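Local structure of extracellular ligand-binding receptor (Rhodopseudomonas palustris, 4F06) at residues G9-M14 with R50-P55; G16-F21 with A204-L209. The protein probably serves as the solute-binding subunit of an ABC transporter, capturing p-hydroxybenzoic acid and related lignin-derived aromatic acids for uptake. One frame throughout, in Å; residues are numbered along the deposited sequence.

Contacts 1 and 2 have centres about 13 Å apart, and their segments alternate along the chain in the order 9-14, 16-21, 50-55, 204-209. Contact 1 joins the ends of parallel strands 5-12 and 43-51 in the first sheet. The chain then turns from strand 5-12 into helix 19-36, whose start meets the start of helix 206-217, which follows strand 197-201 of the other sheet, in contact 2. Thr13 OG1 lies 2.8 Å from Tyr18 O, a probable hydrogen bond between the two contacts. Contact 1 is thus built within one lobe, while contact 2 bridges the two lobes beside bound p-hydroxybenzoic acid.

Contact 1: G9-M14 with R50-P55; sequences GVIGTM and RDEVSP. With SO4 (sulfate ion), chain H.
Ile11 and Gly12 pair in parallel with Arg50 and Asp51, and three backbone bonds set the register: Arg50 N to Val10 O at 2.8 Å, Gly12 N to Arg50 O at 3.0 Å, and Glu52 N to Gly12 O at 2.8 Å. The third of these reaches Glu52, just beyond the end of strand 43-51.

Beyond the end of strand 5-12, the Asp51 side chain takes the next bond, from Met14 N. Its OD1 accepts Met14 N at 2.9 Å, the donor lying 60° out of the carboxylate plane, while OD2 is bonded to Ser15 OG. The CB of Met14, modelled as selenomethionine, rests against this same carboxylate.

Ile11 and Glu52 cross at about a right angle, with Ile11 CG2 packed 3.6 Å from Glu52 CB. With CG anti to the backbone N (chi1 174°) and the chain extended beyond it, Glu52 carries its carboxylate past Gly12. There OE1 accepts Tyr80 N, and OE2 accepts Phe81 N and Asn84 ND2. The methyl CG2 of Thr13 sits 3.9 Å from Val53 O.

Arg50 turns its far end away from the neighbouring strand. Its guanidinium meets a sulfate, probably from the crystallisation liquor, edge-on and in plane, with NH1 bonded to O4 at 2.9 Å and NH2 to O2 at 2.8 Å; NE forms a salt bridge with Glu66.

Three N-H donors from one loop and helix thus grip the buried Glu52 carboxylate and probably offset its charge. Since Tyr80 and Phe81 line the p-hydroxybenzoic acid pocket, Glu52 is placed to act as a second-shell residue and probably helps to position their backbone.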
ATOM      1  N   GLY A   9      10.365 -12.496 -10.482  1.00  7.44           N
ATOM      2  CA  GLY A   9       9.818 -13.270  -9.342  1.00  7.76           C
ATOM      3  C   GLY A   9       8.988 -12.367  -8.457  1.00  6.79           C
ATOM      4  O   GLY A   9       9.474 -11.360  -7.954  1.00  9.23           O
ATOM      5  N   VAL A  10       7.699 -12.710  -8.303  1.00  6.72           N
ATOM      6  CA  VAL A  10       6.771 -11.912  -7.518  1.00  6.44           C
ATOM      7  C   VAL A  10       6.469 -12.653  -6.235  1.00  6.99           C
ATOM      8  O   VAL A  10       5.945 -13.789  -6.276  1.00  8.63           O
ATOM      9  CB  VAL A  10       5.463 -11.692  -8.300  1.00  6.94           C
ATOM     10  CG1 VAL A  10       4.510 -10.842  -7.468  1.00  9.63           C
ATOM     11  CG2 VAL A  10       5.717 -11.002  -9.655  1.00  8.66           C
ATOM     12  N   ILE A  11       6.780 -12.036  -5.104  1.00  6.45           N
ATOM     13  CA  ILE A  11       6.463 -12.652  -3.807  1.00  6.18           C
ATOM     14  C   ILE A  11       5.262 -11.879  -3.257  1.00  6.65           C
ATOM     15  O   ILE A  11       5.272 -10.650  -3.170  1.00  7.57           O
ATOM     16  CB  ILE A  11       7.678 -12.531  -2.850  1.00  7.90           C
ATOM     17  CG1 ILE A  11       8.873 -13.353  -3.399  1.00  7.87           C
ATOM     18  CG2 ILE A  11       7.263 -12.971  -1.415  1.00  8.95           C
ATOM     19  CD1 ILE A  11      10.174 -13.031  -2.702  1.00  9.31           C
ATOM     20  N   GLY A  12       4.207 -12.599  -2.880  1.00  6.69           N
ATOM     21  CA  GLY A  12       3.018 -11.926  -2.325  1.00  7.35           C
ATOM     22  C   GLY A  12       2.208 -12.886  -1.536  1.00  6.93           C
ATOM     23  O   GLY A  12       2.518 -14.082  -1.509  1.00  8.31           O
ATOM     24  N   THR A  13       1.172 -12.377  -0.889  1.00  7.01           N
ATOM     25  CA  THR A  13       0.310 -13.225  -0.068  1.00  6.88           C
ATOM     26  C   THR A  13      -0.703 -13.889  -0.992  1.00  6.74           C
ATOM     27  O   THR A  13      -1.779 -13.359  -1.256  1.00  7.84           O
ATOM     28  CB  THR A  13      -0.346 -12.391   1.057  1.00  6.66           C
ATOM     29  OG1 THR A  13      -0.943 -11.221   0.476  1.00  7.78           O
ATOM     30  CG2 THR A  13       0.677 -11.960   2.073  1.00  8.67           C
HETATM   31  N   MSE A  14      -0.318 -15.049  -1.532  1.00  7.24           N
HETATM   32  CA  MSE A  14      -1.108 -15.723  -2.570  1.00  9.78           C
HETATM   33  C   MSE A  14      -2.174 -16.638  -2.007  1.00 10.19           C
HETATM   34  O   MSE A  14      -3.074 -17.060  -2.731  1.00 13.92           O
HETATM   35  CB  MSE A  14      -0.226 -16.537  -3.513  1.00 10.82           C
HETATM   36  CG  MSE A  14       0.957 -15.765  -4.128  1.00 10.70           C
HETATM   37 SE   MSE A  14       0.578 -14.038  -4.975  0.75 13.75          SE
HETATM   38  CE  MSE A  14      -0.425 -14.656  -6.376  1.00 14.98           C
ATOM     39  N   ARG A  50       5.361 -16.513  -5.949  1.00  7.80           N
ATOM     40  CA  ARG A  50       5.668 -17.320  -4.776  1.00  6.52           C
ATOM     41  C   ARG A  50       4.921 -16.723  -3.585  1.00  7.25           C
ATOM     42  O   ARG A  50       4.638 -15.510  -3.535  1.00  8.01           O
ATOM     43  CB  ARG A  50       7.185 -17.294  -4.509  1.00  8.80           C
ATOM     44  CG  ARG A  50       8.043 -17.950  -5.586  1.00  9.60           C
ATOM     45  CD  ARG A  50       7.753 -19.450  -5.681  1.00 11.08           C
ATOM     46  NE  ARG A  50       8.572 -20.120  -6.710  1.00 13.79           N
ATOM     47  CZ  ARG A  50       8.152 -20.445  -7.923  1.00 14.75           C
ATOM     48  NH1 ARG A  50       6.905 -20.154  -8.299  1.00 15.75           N
ATOM     49  NH2 ARG A  50       8.987 -21.072  -8.758  1.00 18.43           N
ATOM     50  N   ASP A  51       4.626 -17.567  -2.593  1.00  8.68           N
ATOM     51  CA  ASP A  51       3.670 -17.207  -1.543  1.00  8.00           C
ATOM     52  C   ASP A  51       4.354 -16.835  -0.218  1.00  8.17           C
ATOM     53  O   ASP A  51       4.892 -17.669   0.511  1.00  8.85           O
ATOM     54  CB  ASP A  51       2.717 -18.397  -1.379  1.00  8.75           C
ATOM     55  CG  ASP A  51       1.543 -18.122  -0.496  1.00  8.96           C
ATOM     56  OD1 ASP A  51       1.317 -16.965  -0.021  1.00  9.74           O
ATOM     57  OD2 ASP A  51       0.806 -19.112  -0.294  1.00 12.83           O
ATOM     58  N   GLU A  52       4.262 -15.551   0.070  1.00  8.88           N
ATOM     59  CA  GLU A  52       4.756 -14.964   1.261  1.00  9.48           C
ATOM     60  C   GLU A  52       4.000 -15.380   2.541  1.00  8.42           C
ATOM     61  O   GLU A  52       4.607 -15.435   3.648  1.00  9.26           O
ATOM     62  CB  GLU A  52       4.554 -13.464   0.964  1.00 14.27           C
ATOM     63  CG  GLU A  52       4.830 -12.531   2.052  1.00 14.84           C
ATOM     64  CD  GLU A  52       4.703 -11.057   1.651  1.00  8.61           C
ATOM     65  OE1 GLU A  52       4.413 -10.719   0.452  1.00  9.07           O
ATOM     66  OE2 GLU A  52       4.878 -10.273   2.556  1.00  8.74           O
ATOM     67  N   VAL A  53       2.699 -15.606   2.397  1.00  8.48           N
ATOM     68  CA  VAL A  53       1.770 -16.063   3.485  1.00  7.85           C
ATOM     69  C   VAL A  53       1.524 -15.063   4.655  1.00  7.81           C
ATOM     70  O   VAL A  53       0.381 -14.668   4.903  1.00 10.04           O
ATOM     71  CB  VAL A  53       2.142 -17.466   4.046  1.00  8.69           C
ATOM     72  CG1 VAL A  53       1.057 -17.929   5.039  1.00 11.87           C
ATOM     73  CG2 VAL A  53       2.277 -18.478   2.924  1.00 11.59           C
ATOM     74  N   SER A  54       2.576 -14.705   5.375  1.00  7.62           N
ATOM     75  CA  SER A  54       2.434 -13.990   6.636  1.00  7.71           C
ATOM     76  C   SER A  54       3.770 -13.274   6.901  1.00  7.79           C
ATOM     77  O   SER A  54       4.732 -13.496   6.172  1.00  8.05           O
ATOM     78  CB  SER A  54       2.116 -14.975   7.788  1.00 10.49           C
ATOM     79  OG  SER A  54       3.245 -15.788   8.075  1.00 10.49           O
ATOM     80  N   PRO A  55       3.834 -12.463   7.961  1.00  8.08           N
ATOM     81  CA  PRO A  55       5.125 -11.876   8.376  1.00  8.56           C
ATOM     82  C   PRO A  55       6.080 -13.006   8.825  1.00  8.39           C
ATOM     83  O   PRO A  55       5.891 -13.606   9.896  1.00 10.10           O
ATOM     84  CB  PRO A  55       4.737 -10.937   9.529  1.00  9.02           C
ATOM     85  CG  PRO A  55       3.267 -10.610   9.279  1.00  9.91           C
ATOM     86  CD  PRO A  55       2.707 -11.921   8.767  1.00  9.49           C
TER
HETATM   87  S   SO4 H 407       6.368 -21.749 -11.670  1.00 51.76           S
HETATM   88  O1  SO4 H 407       5.717 -23.065 -11.906  1.00 75.08           O
HETATM   89  O2  SO4 H 407       7.749 -21.978 -11.151  1.00 58.62           O
HETATM   90  O3  SO4 H 407       6.456 -21.006 -12.960  1.00 60.57           O
HETATM   91  O4  SO4 H 407       5.579 -20.932 -10.701  1.00 41.29           O

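Contact 2: G16-F21 with A204-L209; sequences GPYALF and AGPPTL. With PHB (p-hydroxybenzoic acid), chain B.
Tyr18 and Phe21 bring their rings to the Ala204 carbonyl, and this is the tight part of the contact. Ala204 O lies in the plane of the Tyr18 ring at its edge, 3.2 Å from CD1, and approaches Phe21 CE2 obliquely at 3.3 Å; the same oxygen accepts Tyr80 OH. Phe21 CZ also presses on Ala204 CB at 3.5 Å.

With CG anti to its carbonyl carbon (chi1 -62°), Tyr18 reaches across Gly205 until OH is 3.3 Å from Pro207 CG. A side chain at Gly205 would run into the Tyr18 ring, and the backbone angles there also call for glycine. Pro206 CD covers one ring face in a CH-pi contact, 4.3 Å from the Tyr18 centroid and offset toward the rim.

The outer side is looser: in the exposed pair, Pro17 CB and Pro206 CG lie 3.9 Å apart, Pro17 O comes within 3.6 Å of Pro206 CD, and no hydrogen bond joins the two segments. A serine in place of Tyr18 would probably take the ring face from Pro206 CD and the ring edge from Ala204 O, opening a gap between the helix starts.

Ala204 N donates an almost straight bond (176°) to O4 of p-hydroxybenzoic acid at 3.1 Å. Helix starts meeting across a cleft beside a bound ligand are consistent with the closed, two-lobed form of a periplasmic binding protein of the leucine-binding family.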
ATOM      1  N   GLY A  16      -4.071 -17.922   2.124  1.00 10.69           N
ATOM      2  CA  GLY A  16      -4.214 -17.579   3.507  1.00 10.56           C
ATOM      3  C   GLY A  16      -5.075 -16.344   3.722  1.00  9.03           C
ATOM      4  O   GLY A  16      -5.737 -15.868   2.805  1.00  9.17           O
ATOM      5  N   PRO A  17      -5.028 -15.760   4.921  1.00  8.79           N
ATOM      6  CA  PRO A  17      -5.940 -14.688   5.295  1.00  8.49           C
ATOM      7  C   PRO A  17      -5.790 -13.449   4.409  1.00  8.11           C
ATOM      8  O   PRO A  17      -6.754 -12.669   4.281  1.00  8.85           O
ATOM      9  CB  PRO A  17      -5.589 -14.423   6.752  1.00 11.15           C
ATOM     10  CG  PRO A  17      -4.830 -15.639   7.225  1.00 17.59           C
ATOM     11  CD  PRO A  17      -4.271 -16.321   6.056  1.00 11.19           C
ATOM     12  N   TYR A  18      -4.583 -13.222   3.874  1.00  7.75           N
ATOM     13  CA  TYR A  18      -4.295 -12.033   3.050  1.00  7.25           C
ATOM     14  C   TYR A  18      -4.259 -12.380   1.564  1.00  6.62           C
ATOM     15  O   TYR A  18      -3.747 -11.577   0.756  1.00  7.17           O
ATOM     16  CB  TYR A  18      -2.936 -11.431   3.499  1.00  7.15           C
ATOM     17  CG  TYR A  18      -2.985 -10.984   4.943  1.00  6.71           C
ATOM     18  CD1 TYR A  18      -3.426  -9.695   5.294  1.00  7.13           C
ATOM     19  CD2 TYR A  18      -2.552 -11.836   5.982  1.00  8.14           C
ATOM     20  CE1 TYR A  18      -3.462  -9.282   6.636  1.00  7.64           C
ATOM     21  CE2 TYR A  18      -2.600 -11.453   7.310  1.00  8.65           C
ATOM     22  CZ  TYR A  18      -3.053 -10.168   7.637  1.00  8.08           C
ATOM     23  OH  TYR A  18      -3.107  -9.702   8.937  1.00 12.06           O
ATOM     24  N   ALA A  19      -4.861 -13.501   1.165  1.00  7.12           N
ATOM     25  CA  ALA A  19      -4.770 -13.990  -0.211  1.00  7.10           C
ATOM     26  C   ALA A  19      -5.252 -12.980  -1.231  1.00  6.83           C
ATOM     27  O   ALA A  19      -4.714 -12.932  -2.341  1.00  7.84           O
ATOM     28  CB  ALA A  19      -5.575 -15.267  -0.365  1.00  7.81           C
ATOM     29  N   LEU A  20      -6.260 -12.173  -0.905  1.00  6.88           N
ATOM     30  CA  LEU A  20      -6.746 -11.251  -1.928  1.00  7.48           C
ATOM     31  C   LEU A  20      -5.686 -10.272  -2.356  1.00  6.88           C
ATOM     32  O   LEU A  20      -5.638  -9.841  -3.497  1.00  6.85           O
ATOM     33  CB  LEU A  20      -7.978 -10.491  -1.395  1.00  9.57           C
ATOM     34  CG  LEU A  20      -8.719  -9.654  -2.474  1.00 12.27           C
ATOM     35  CD1 LEU A  20      -9.072 -10.461  -3.747  1.00 14.92           C
ATOM     36  CD2 LEU A  20     -10.021  -9.177  -1.862  1.00 18.76           C
ATOM     37  N   PHE A  21      -4.806  -9.883  -1.426  1.00  6.25           N
ATOM     38  CA  PHE A  21      -3.789  -8.873  -1.738  1.00  6.59           C
ATOM     39  C   PHE A  21      -2.721  -9.388  -2.682  1.00  6.41           C
ATOM     40  O   PHE A  21      -2.208  -8.606  -3.525  1.00  8.48           O
ATOM     41  CB  PHE A  21      -3.210  -8.272  -0.467  1.00  7.24           C
ATOM     42  CG  PHE A  21      -4.297  -7.629   0.331  1.00  6.49           C
ATOM     43  CD1 PHE A  21      -4.792  -6.378  -0.060  1.00  7.65           C
ATOM     44  CD2 PHE A  21      -4.918  -8.316   1.397  1.00  8.34           C
ATOM     45  CE1 PHE A  21      -5.876  -5.821   0.619  1.00  8.74           C
ATOM     46  CE2 PHE A  21      -6.012  -7.738   2.067  1.00  9.43           C
ATOM     47  CZ  PHE A  21      -6.483  -6.498   1.665  1.00  9.52           C
ATOM     48  N   ALA A 204      -4.113  -4.152   5.867  1.00  5.69           N
ATOM     49  CA  ALA A 204      -5.408  -4.516   5.263  1.00  6.87           C
ATOM     50  C   ALA A 204      -5.572  -6.020   5.263  1.00  6.95           C
ATOM     51  O   ALA A 204      -4.673  -6.789   4.931  1.00  7.24           O
ATOM     52  CB  ALA A 204      -5.460  -3.969   3.871  1.00  7.62           C
ATOM     53  N   GLY A 205      -6.753  -6.471   5.690  1.00  7.24           N
ATOM     54  CA  GLY A 205      -7.054  -7.891   5.872  1.00  9.35           C
ATOM     55  C   GLY A 205      -7.889  -8.081   7.108  1.00  8.21           C
ATOM     56  O   GLY A 205      -8.559  -7.144   7.568  1.00  8.86           O
ATOM     57  N   PRO A 206      -7.837  -9.286   7.692  1.00  8.62           N
ATOM     58  CA  PRO A 206      -8.670  -9.540   8.883  1.00 10.19           C
ATOM     59  C   PRO A 206      -8.507  -8.517  10.025  1.00  9.39           C
ATOM     60  O   PRO A 206      -9.513  -8.144  10.657  1.00 10.72           O
ATOM     61  CB  PRO A 206      -8.230 -10.936   9.326  1.00 12.03           C
ATOM     62  CG  PRO A 206      -7.910 -11.599   8.000  1.00 11.78           C
ATOM     63  CD  PRO A 206      -7.196 -10.528   7.196  1.00 10.33           C
ATOM     64  N   PRO A 207      -7.284  -7.980  10.269  1.00  8.04           N
ATOM     65  CA  PRO A 207      -7.187  -7.041  11.398  1.00  8.68           C
ATOM     66  C   PRO A 207      -8.032  -5.783  11.183  1.00  7.59           C
ATOM     67  O   PRO A 207      -8.682  -5.296  12.126  1.00  8.05           O
ATOM     68  CB  PRO A 207      -5.691  -6.667  11.413  1.00  9.67           C
ATOM     69  CG  PRO A 207      -5.032  -7.927  10.868  1.00  9.90           C
ATOM     70  CD  PRO A 207      -5.944  -8.311   9.725  1.00 10.01           C
ATOM     71  N   THR A 208      -8.033  -5.235   9.954  1.00  8.00           N
ATOM     72  CA  THR A 208      -8.822  -4.038   9.696  1.00  8.09           C
ATOM     73  C   THR A 208     -10.315  -4.301   9.780  1.00  7.98           C
ATOM     74  O   THR A 208     -11.077  -3.451  10.277  1.00  8.21           O
ATOM     75  CB  THR A 208      -8.395  -3.396   8.366  1.00  6.86           C
ATOM     76  OG1 THR A 208      -8.422  -4.350   7.293  1.00  9.10           O
ATOM     77  CG2 THR A 208      -6.959  -2.854   8.441  1.00  8.57           C
ATOM     78  N   LEU A 209     -10.748  -5.447   9.281  1.00  8.96           N
ATOM     79  CA  LEU A 209     -12.158  -5.768   9.374  1.00  9.38           C
ATOM     80  C   LEU A 209     -12.587  -5.867  10.855  1.00  9.45           C
ATOM     81  O   LEU A 209     -13.645  -5.365  11.270  1.00  9.81           O
ATOM     82  CB  LEU A 209     -12.450  -7.084   8.644  1.00 11.63           C
ATOM     83  CG  LEU A 209     -13.973  -7.388   8.547  1.00 13.51           C
ATOM     84  CD1 LEU A 209     -14.698  -6.319   7.734  1.00 17.72           C
ATOM     85  CD2 LEU A 209     -14.217  -8.717   7.870  1.00 20.02           C
TER
HETATM   86  C1' PHB B 401       3.347  -3.393   5.606  1.00  5.03           C
HETATM   87  O1' PHB B 401       4.199  -2.554   5.285  1.00  5.40           O
HETATM   88  O2' PHB B 401       3.625  -4.425   6.308  1.00  5.57           O
HETATM   89  C1  PHB B 401       1.929  -3.141   5.199  1.00  5.47           C
HETATM   90  C2  PHB B 401       1.484  -1.828   4.956  1.00  5.23           C
HETATM   91  C3  PHB B 401       0.171  -1.588   4.631  1.00  5.87           C
HETATM   92  C4  PHB B 401      -0.736  -2.626   4.575  1.00  5.78           C
HETATM   93  C5  PHB B 401      -0.321  -3.919   4.819  1.00  6.07           C
HETATM   94  C6  PHB B 401       1.001  -4.193   5.145  1.00  6.13           C
HETATM   95  O4  PHB B 401      -2.043  -2.436   4.310  1.00  6.32           O